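Local coordinates for AlgW protein (Pseudomonas aeruginosa, PDB 7CO3) that probably acts as an HtrA-type serine endopeptidase that joins a trypsin-like protease domain to a PDZ domain, captured here with a bound tripeptide, at residues D149-L154 against G372-P377; A67-T72 against N122-G127. The protein carries 1 engineered substitution. One frame throughout, in Å; residues are numbered along the deposited sequence.

Contact 1 joins the loop 149-154 of the protease domain to residues 372-377, which run off strand 366-373 of the PDZ sheet; contact 2 lies inside the first protease barrel. Their centres are 18 Å apart, yet they touch directly: Asp153 OD1 lies 2.8 Å from His123 N, a probable hydrogen bond, and Asp153 O lies 3.2 Å from Asn122 N. By family sequence, His123 and Asp153 are probably the histidine and aspartate of the catalytic triad, while His123 also packs on Ala227, the engineered position. Arg374 of contact 1 reaches the backbone of the bound peptide through a weak hydrogen bond, so contact 1 touches both the peptide and the active-site loop.

Contact 1 (D149-L154 against G372-P377)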
ATOM      1  N   ASP B 149       8.932  28.687   5.596  1.00 37.26           N
ATOM      2  CA  ASP B 149      10.314  28.396   5.218  1.00 39.82           C
ATOM      3  C   ASP B 149      10.316  27.517   3.977  1.00 37.08           C
ATOM      4  O   ASP B 149      10.452  26.291   4.051  1.00 37.74           O
ATOM      5  CB  ASP B 149      11.108  27.755   6.359  1.00 38.08           C
ATOM      6  CG  ASP B 149      12.569  27.448   5.965  1.00 50.25           C
ATOM      7  OD1 ASP B 149      13.194  28.255   5.252  1.00 49.76           O
ATOM      8  OD2 ASP B 149      13.106  26.403   6.361  1.00 37.33           O
ATOM      9  N   PRO B 150      10.191  28.126   2.809  1.00 41.25           N
ATOM     10  CA  PRO B 150      10.151  27.351   1.572  1.00 40.75           C
ATOM     11  C   PRO B 150      11.332  26.428   1.368  1.00 40.41           C
ATOM     12  O   PRO B 150      11.211  25.442   0.639  1.00 35.32           O
ATOM     13  CB  PRO B 150      10.106  28.442   0.496  1.00 41.56           C
ATOM     14  CG  PRO B 150       9.433  29.606   1.181  1.00 42.42           C
ATOM     15  CD  PRO B 150       9.896  29.555   2.598  1.00 39.53           C
ATOM     16  N   GLU B 151      12.493  26.715   1.937  1.00 43.65           N
ATOM     17  CA  GLU B 151      13.625  25.884   1.560  1.00 40.32           C
ATOM     18  C   GLU B 151      13.669  24.595   2.363  1.00 36.48           C
ATOM     19  O   GLU B 151      14.466  23.719   2.043  1.00 35.44           O
ATOM     20  CB  GLU B 151      14.921  26.675   1.658  1.00 49.57           C
ATOM     21  CG  GLU B 151      14.841  28.005   0.885  1.00 54.14           C
ATOM     22  CD  GLU B 151      16.158  28.417   0.240  1.00 65.34           C
ATOM     23  OE1 GLU B 151      16.765  27.592  -0.478  1.00 66.56           O
ATOM     24  OE2 GLU B 151      16.571  29.584   0.425  1.00 77.17           O
ATOM     25  N   THR B 152      12.832  24.450   3.392  1.00 35.37           N
ATOM     26  CA  THR B 152      12.605  23.136   3.983  1.00 42.11           C
ATOM     27  C   THR B 152      11.181  22.643   3.790  1.00 32.00           C
ATOM     28  O   THR B 152      10.836  21.603   4.350  1.00 29.30           O
ATOM     29  CB  THR B 152      12.918  23.137   5.476  1.00 33.12           C
ATOM     30  OG1 THR B 152      12.023  24.037   6.125  1.00 29.59           O
ATOM     31  CG2 THR B 152      14.367  23.545   5.760  1.00 36.58           C
ATOM     32  N   ASP B 153      10.341  23.401   3.077  1.00 30.85           N
ATOM     33  CA  ASP B 153       8.895  23.142   2.969  1.00 35.32           C
ATOM     34  C   ASP B 153       8.215  23.091   4.334  1.00 29.65           C
ATOM     35  O   ASP B 153       7.420  22.183   4.616  1.00 27.58           O
ATOM     36  CB  ASP B 153       8.620  21.853   2.178  1.00 35.93           C
ATOM     37  CG  ASP B 153       7.176  21.772   1.640  1.00 31.05           C
ATOM     38  OD1 ASP B 153       6.427  22.779   1.732  1.00 29.95           O
ATOM     39  OD2 ASP B 153       6.783  20.687   1.145  1.00 28.33           O
ATOM     40  N   LEU B 154       8.487  24.081   5.191  1.00 27.23           N
ATOM     41  CA  LEU B 154       7.796  24.136   6.478  1.00 28.42           C
ATOM     42  C   LEU B 154       7.120  25.484   6.687  1.00 27.22           C
ATOM     43  O   LEU B 154       7.508  26.497   6.103  1.00 29.30           O
ATOM     44  CB  LEU B 154       8.750  23.825   7.663  1.00 29.74           C
ATOM     45  CG  LEU B 154       9.279  22.364   7.672  1.00 28.88           C
ATOM     46  CD1 LEU B 154      10.461  22.159   8.634  1.00 26.08           C
ATOM     47  CD2 LEU B 154       8.148  21.400   8.047  1.00 23.67           C
ATOM     48  N   GLY B 372      26.464  37.185   4.038  1.00 87.35           N
ATOM     49  CA  GLY B 372      25.178  37.801   3.796  1.00 90.99           C
ATOM     50  C   GLY B 372      24.011  36.982   4.364  1.00 91.54           C
ATOM     51  O   GLY B 372      24.191  35.891   4.903  1.00 89.01           O
ATOM     52  N   LEU B 373      22.808  37.559   4.249  1.00 91.01           N
ATOM     53  CA  LEU B 373      21.538  36.873   4.500  1.00 88.61           C
ATOM     54  C   LEU B 373      21.036  36.206   3.224  1.00 98.88           C
ATOM     55  O   LEU B 373      21.030  36.826   2.150  1.00107.84           O
ATOM     56  CB  LEU B 373      20.466  37.871   4.964  1.00 87.96           C
ATOM     57  CG  LEU B 373      18.971  37.466   4.949  1.00 83.38           C
ATOM     58  CD1 LEU B 373      18.218  37.963   6.182  1.00 80.63           C
ATOM     59  CD2 LEU B 373      18.186  37.916   3.710  1.00 86.64           C
ATOM     60  N   ARG B 374      20.534  34.903   3.358  1.00 90.53           N
ATOM     61  CA  ARG B 374      20.040  34.312   2.120  1.00 90.74           C
ATOM     62  C   ARG B 374      18.645  34.841   1.814  1.00 89.97           C
ATOM     63  O   ARG B 374      17.796  34.876   2.710  1.00 85.97           O
ATOM     64  CB  ARG B 374      20.017  32.800   2.203  1.00 81.31           C
ATOM     65  CG  ARG B 374      19.369  32.163   1.011  1.00 82.79           C
ATOM     66  CD  ARG B 374      19.407  30.587   1.024  1.00 70.45           C
ATOM     67  NE  ARG B 374      20.599  29.756   1.009  1.00 67.01           N
ATOM     68  CZ  ARG B 374      20.717  28.736   0.195  1.00 70.32           C
ATOM     69  NH1 ARG B 374      19.707  28.397  -0.576  1.00 62.55           N
ATOM     70  NH2 ARG B 374      21.848  28.007   0.164  1.00 65.42           N
ATOM     71  N   PRO B 375      18.394  35.317   0.592  1.00 95.51           N
ATOM     72  CA  PRO B 375      17.105  35.941   0.283  1.00102.68           C
ATOM     73  C   PRO B 375      15.993  34.911   0.363  1.00109.86           C
ATOM     74  O   PRO B 375      16.230  33.766   0.769  1.00104.31           O
ATOM     75  CB  PRO B 375      17.300  36.427  -1.161  1.00100.17           C
ATOM     76  CG  PRO B 375      18.216  35.405  -1.723  1.00 96.34           C
ATOM     77  CD  PRO B 375      19.211  35.144  -0.630  1.00 92.61           C
ATOM     78  N   PRO B 376      14.754  35.277   0.033  1.00126.04           N
ATOM     79  CA  PRO B 376      13.799  34.250  -0.364  1.00134.44           C
ATOM     80  C   PRO B 376      14.258  33.605  -1.645  1.00139.15           C
ATOM     81  O   PRO B 376      14.851  34.268  -2.523  1.00148.16           O
ATOM     82  CB  PRO B 376      12.496  35.052  -0.560  1.00136.51           C
ATOM     83  CG  PRO B 376      12.723  36.370   0.128  1.00136.58           C
ATOM     84  CD  PRO B 376      14.174  36.629  -0.005  1.00133.24           C
ATOM     85  N   PRO B 377      14.049  32.281  -1.820  1.00112.43           N
ATOM     86  CA  PRO B 377      14.646  31.566  -2.949  1.00 98.97           C
ATOM     87  C   PRO B 377      14.255  32.146  -4.307  1.00 97.72           C
ATOM     88  O   PRO B 377      13.153  32.687  -4.412  1.00100.37           O
ATOM     89  CB  PRO B 377      14.093  30.140  -2.787  1.00 87.35           C
ATOM     90  CG  PRO B 377      12.817  30.322  -2.022  1.00 86.60           C
ATOM     91  CD  PRO B 377      13.117  31.428  -1.056  1.00 94.87           C
TER
HETATM   92  O   HOH W   1      16.279  31.377   2.699  1.00 78.07           O
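Glu151 and Arg374 form a salt bridge between the protease loop and the segment running off PDZ strand 366-373, with Glu151 OE1 3.1 Å from Arg374 NH1. The same NH1 gives only a weak hydrogen bond to Glu151 OE2, at 3.5 Å and an N-H...O angle of 155°. The carboxylate and guanidinium planes stand 54° apart, which excludes a coplanar two-pronged pairing. Arg374 turns at its third side-chain torsion, chi3 -62°, and this bend brings NH1 round to the carboxylate. Both groups have further partners: Glu151 OE1 is hydrogen-bonded to Thr211 OG1, and Arg374 NH2 makes a weak hydrogen bond to the peptide backbone. A water extends the polar link by donating to Glu151 OE2 at 2.9 Å and to Pro375 O at 3.1 Å. The Pro377 ring lies beside the carboxylate, CB 4.0 Å from Glu151 CD, while its CG makes an apolar contact with Pro150 CB at 4.2 Å. Within 149-154 a G1 beta bulge sets Asp153 and Leu154 across from the single residue Asp149, and Thr152 OG1 donates to Asp149 OD2 at 2.6 Å from above the carboxylate plane. Asp149 OD2 is also salt-bridged to Arg279. Tyr212 touches both Glu151 and Arg374; helix 261-274 supports the loop through Val267, and Trp281 of strand 280-281 packs on Arg374 and Pro375.

Contact 2 (A67-T72 against N122-G127); sequences ANLYTT and NHVTAG
Leu69 and Val124 meet inside the first beta barrel of a chymotrypsin-like fold, where strand 66-72 faces the short helix 122-125. Leu69 CD1 does the touching, 3.8 Å from Val124 CG1 and 4.1 Å from Thr125 CG2, so one methyl group serves both helix residues. Val124 offers CG1, which lies anti to its backbone N (chi1 164°). Two residues along the strand, Thr71 points toward the helix as Leu69 does, and its CG2 comes nearest to Val124 O, at 3.8 Å, with Thr125 CG2 farther off. Its hydroxyl meets the helix less directly: Thr71 OG1 is 3.5 Å from Val124 O, and a water joins the two, donating to Val124 O at 2.8 Å. Around this first shell, Leu69 packs on Ala109, Val133 and Leu157, and Thr125 on Ile131, Ala155 and Leu157, so neighbouring barrel strands hold both sets of methyls. Backbone bonds to Ser105 on one side and Ile132 on the other fix the strand in the sheet. The helix spans barely one turn; Ala126 N donates to Asn122 O at 2.8 Å, and the backbone departs from helical angles at Ala126. The contact thus joins strand 66-72 to the helix that carries His123, probably the triad histidine. The hydroxyl of Thr71, with OG1 between the backbone N and the carbonyl carbon (chi1 65°), is also hydrogen-bonded to Ser105 OG.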
ATOM      1  N   ALA B  67      -4.412  18.065  13.366  1.00 27.42           N
ATOM      2  CA  ALA B  67      -5.587  18.800  12.908  1.00 30.09           C
ATOM      3  C   ALA B  67      -5.692  18.714  11.393  1.00 26.28           C
ATOM      4  O   ALA B  67      -4.702  18.444  10.703  1.00 24.07           O
ATOM      5  CB  ALA B  67      -5.526  20.281  13.327  1.00 28.79           C
ATOM      6  N   ASN B  68      -6.904  18.986  10.886  1.00 24.44           N
ATOM      7  CA  ASN B  68      -7.128  19.234   9.467  1.00 28.65           C
ATOM      8  C   ASN B  68      -6.969  20.719   9.125  1.00 33.01           C
ATOM      9  O   ASN B  68      -7.396  21.603   9.875  1.00 28.84           O
ATOM     10  CB  ASN B  68      -8.525  18.747   9.061  1.00 27.96           C
ATOM     11  CG  ASN B  68      -8.713  17.248   9.292  1.00 26.72           C
ATOM     12  OD1 ASN B  68      -7.749  16.506   9.379  1.00 28.95           O
ATOM     13  ND2 ASN B  68      -9.952  16.814   9.405  1.00 34.01           N
ATOM     14  N   LEU B  69      -6.396  20.980   7.957  1.00 25.30           N
ATOM     15  CA  LEU B  69      -6.233  22.322   7.416  1.00 30.91           C
ATOM     16  C   LEU B  69      -7.081  22.444   6.152  1.00 37.49           C
ATOM     17  O   LEU B  69      -7.023  21.568   5.275  1.00 28.85           O
ATOM     18  CB  LEU B  69      -4.769  22.630   7.067  1.00 21.84           C
ATOM     19  CG  LEU B  69      -3.700  22.889   8.156  1.00 31.53           C
ATOM     20  CD1 LEU B  69      -2.459  23.468   7.526  1.00 24.96           C
ATOM     21  CD2 LEU B  69      -4.183  23.811   9.326  1.00 30.12           C
ATOM     22  N   TYR B  70      -7.851  23.537   6.069  1.00 31.21           N
ATOM     23  CA  TYR B  70      -8.639  23.929   4.899  1.00 35.32           C
ATOM     24  C   TYR B  70      -8.251  25.351   4.550  1.00 34.08           C
ATOM     25  O   TYR B  70      -8.484  26.260   5.349  1.00 34.79           O
ATOM     26  CB  TYR B  70     -10.146  23.851   5.168  1.00 35.03           C
ATOM     27  CG  TYR B  70     -10.578  22.534   5.730  1.00 31.97           C
ATOM     28  CD1 TYR B  70     -10.624  21.397   4.926  1.00 36.78           C
ATOM     29  CD2 TYR B  70     -10.908  22.407   7.066  1.00 35.72           C
ATOM     30  CE1 TYR B  70     -10.999  20.173   5.435  1.00 33.89           C
ATOM     31  CE2 TYR B  70     -11.283  21.191   7.592  1.00 33.79           C
ATOM     32  CZ  TYR B  70     -11.328  20.080   6.779  1.00 36.33           C
ATOM     33  OH  TYR B  70     -11.703  18.884   7.307  1.00 48.40           O
ATOM     34  N   THR B  71      -7.658  25.532   3.369  1.00 36.93           N
ATOM     35  CA  THR B  71      -7.096  26.800   2.939  1.00 42.21           C
ATOM     36  C   THR B  71      -7.805  27.277   1.672  1.00 47.79           C
ATOM     37  O   THR B  71      -8.146  26.475   0.794  1.00 42.95           O
ATOM     38  CB  THR B  71      -5.565  26.698   2.711  1.00 38.21           C
ATOM     39  OG1 THR B  71      -5.264  25.815   1.614  1.00 42.04           O
ATOM     40  CG2 THR B  71      -4.875  26.182   3.950  1.00 39.25           C
ATOM     41  N   THR B  72      -8.051  28.584   1.600  1.00 45.59           N
ATOM     42  CA  THR B  72      -8.608  29.209   0.409  1.00 51.42           C
ATOM     43  C   THR B  72      -7.622  30.238  -0.110  1.00 56.24           C
ATOM     44  O   THR B  72      -7.027  30.983   0.675  1.00 59.80           O
ATOM     45  CB  THR B  72      -9.986  29.819   0.662  1.00 47.17           C
ATOM     46  OG1 THR B  72      -9.959  30.538   1.897  1.00 53.41           O
ATOM     47  CG2 THR B  72     -11.025  28.733   0.771  1.00 49.62           C
ATOM     48  N   ASN B 122       5.035  24.173   3.947  1.00 26.44           N
ATOM     49  CA  ASN B 122       4.913  25.445   3.236  1.00 28.71           C
ATOM     50  C   ASN B 122       3.937  25.333   2.075  1.00 31.75           C
ATOM     51  O   ASN B 122       3.074  26.200   1.893  1.00 28.66           O
ATOM     52  CB  ASN B 122       6.264  25.936   2.709  1.00 32.13           C
ATOM     53  CG  ASN B 122       6.139  27.275   2.018  1.00 30.40           C
ATOM     54  OD1 ASN B 122       5.444  28.167   2.519  1.00 30.21           O
ATOM     55  ND2 ASN B 122       6.759  27.410   0.853  1.00 30.13           N
ATOM     56  N   HIS B 123       4.046  24.261   1.277  1.00 30.54           N
ATOM     57  CA  HIS B 123       3.188  24.179   0.099  1.00 30.39           C
ATOM     58  C   HIS B 123       1.719  24.066   0.443  1.00 29.18           C
ATOM     59  O   HIS B 123       0.893  24.262  -0.447  1.00 36.41           O
ATOM     60  CB  HIS B 123       3.585  23.025  -0.815  1.00 38.71           C
ATOM     61  CG  HIS B 123       3.349  21.660  -0.238  1.00 41.20           C
ATOM     62  ND1 HIS B 123       2.198  20.939  -0.487  1.00 38.94           N
ATOM     63  CD2 HIS B 123       4.170  20.832   0.464  1.00 35.22           C
ATOM     64  CE1 HIS B 123       2.304  19.739   0.072  1.00 40.18           C
ATOM     65  NE2 HIS B 123       3.488  19.655   0.664  1.00 37.84           N
ATOM     66  N   VAL B 124       1.363  23.775   1.692  1.00 26.70           N
ATOM     67  CA  VAL B 124      -0.057  23.681   2.028  1.00 28.49           C
ATOM     68  C   VAL B 124      -0.661  25.066   2.223  1.00 35.63           C
ATOM     69  O   VAL B 124      -1.802  25.320   1.823  1.00 30.99           O
ATOM     70  CB  VAL B 124      -0.258  22.804   3.278  1.00 26.48           C
ATOM     71  CG1 VAL B 124      -1.652  22.986   3.877  1.00 31.80           C
ATOM     72  CG2 VAL B 124      -0.026  21.339   2.960  1.00 33.83           C
ATOM     73  N   THR B 125       0.088  25.974   2.857  1.00 33.68           N
ATOM     74  CA  THR B 125      -0.432  27.268   3.281  1.00 34.27           C
ATOM     75  C   THR B 125       0.089  28.428   2.451  1.00 36.41           C
ATOM     76  O   THR B 125      -0.404  29.548   2.610  1.00 41.34           O
ATOM     77  CB  THR B 125      -0.083  27.530   4.751  1.00 37.52           C
ATOM     78  OG1 THR B 125       1.269  27.129   5.003  1.00 26.88           O
ATOM     79  CG2 THR B 125      -1.012  26.789   5.680  1.00 33.92           C
ATOM     80  N   ALA B 126       1.078  28.193   1.598  1.00 36.58           N
ATOM     81  CA  ALA B 126       1.716  29.236   0.810  1.00 36.53           C
ATOM     82  C   ALA B 126       0.691  30.030  -0.005  1.00 40.05           C
ATOM     83  O   ALA B 126      -0.052  29.466  -0.812  1.00 35.69           O
ATOM     84  CB  ALA B 126       2.754  28.611  -0.104  1.00 36.43           C
ATOM     85  N   GLY B 127       0.644  31.345   0.219  1.00 43.72           N
ATOM     86  CA  GLY B 127      -0.270  32.190  -0.508  1.00 40.50           C
ATOM     87  C   GLY B 127      -1.713  32.052  -0.107  1.00 50.06           C
ATOM     88  O   GLY B 127      -2.595  32.586  -0.783  1.00 60.84           O
TER
HETATM   89  O   HOH W   2      -3.914  23.832   0.804  1.00 42.75           O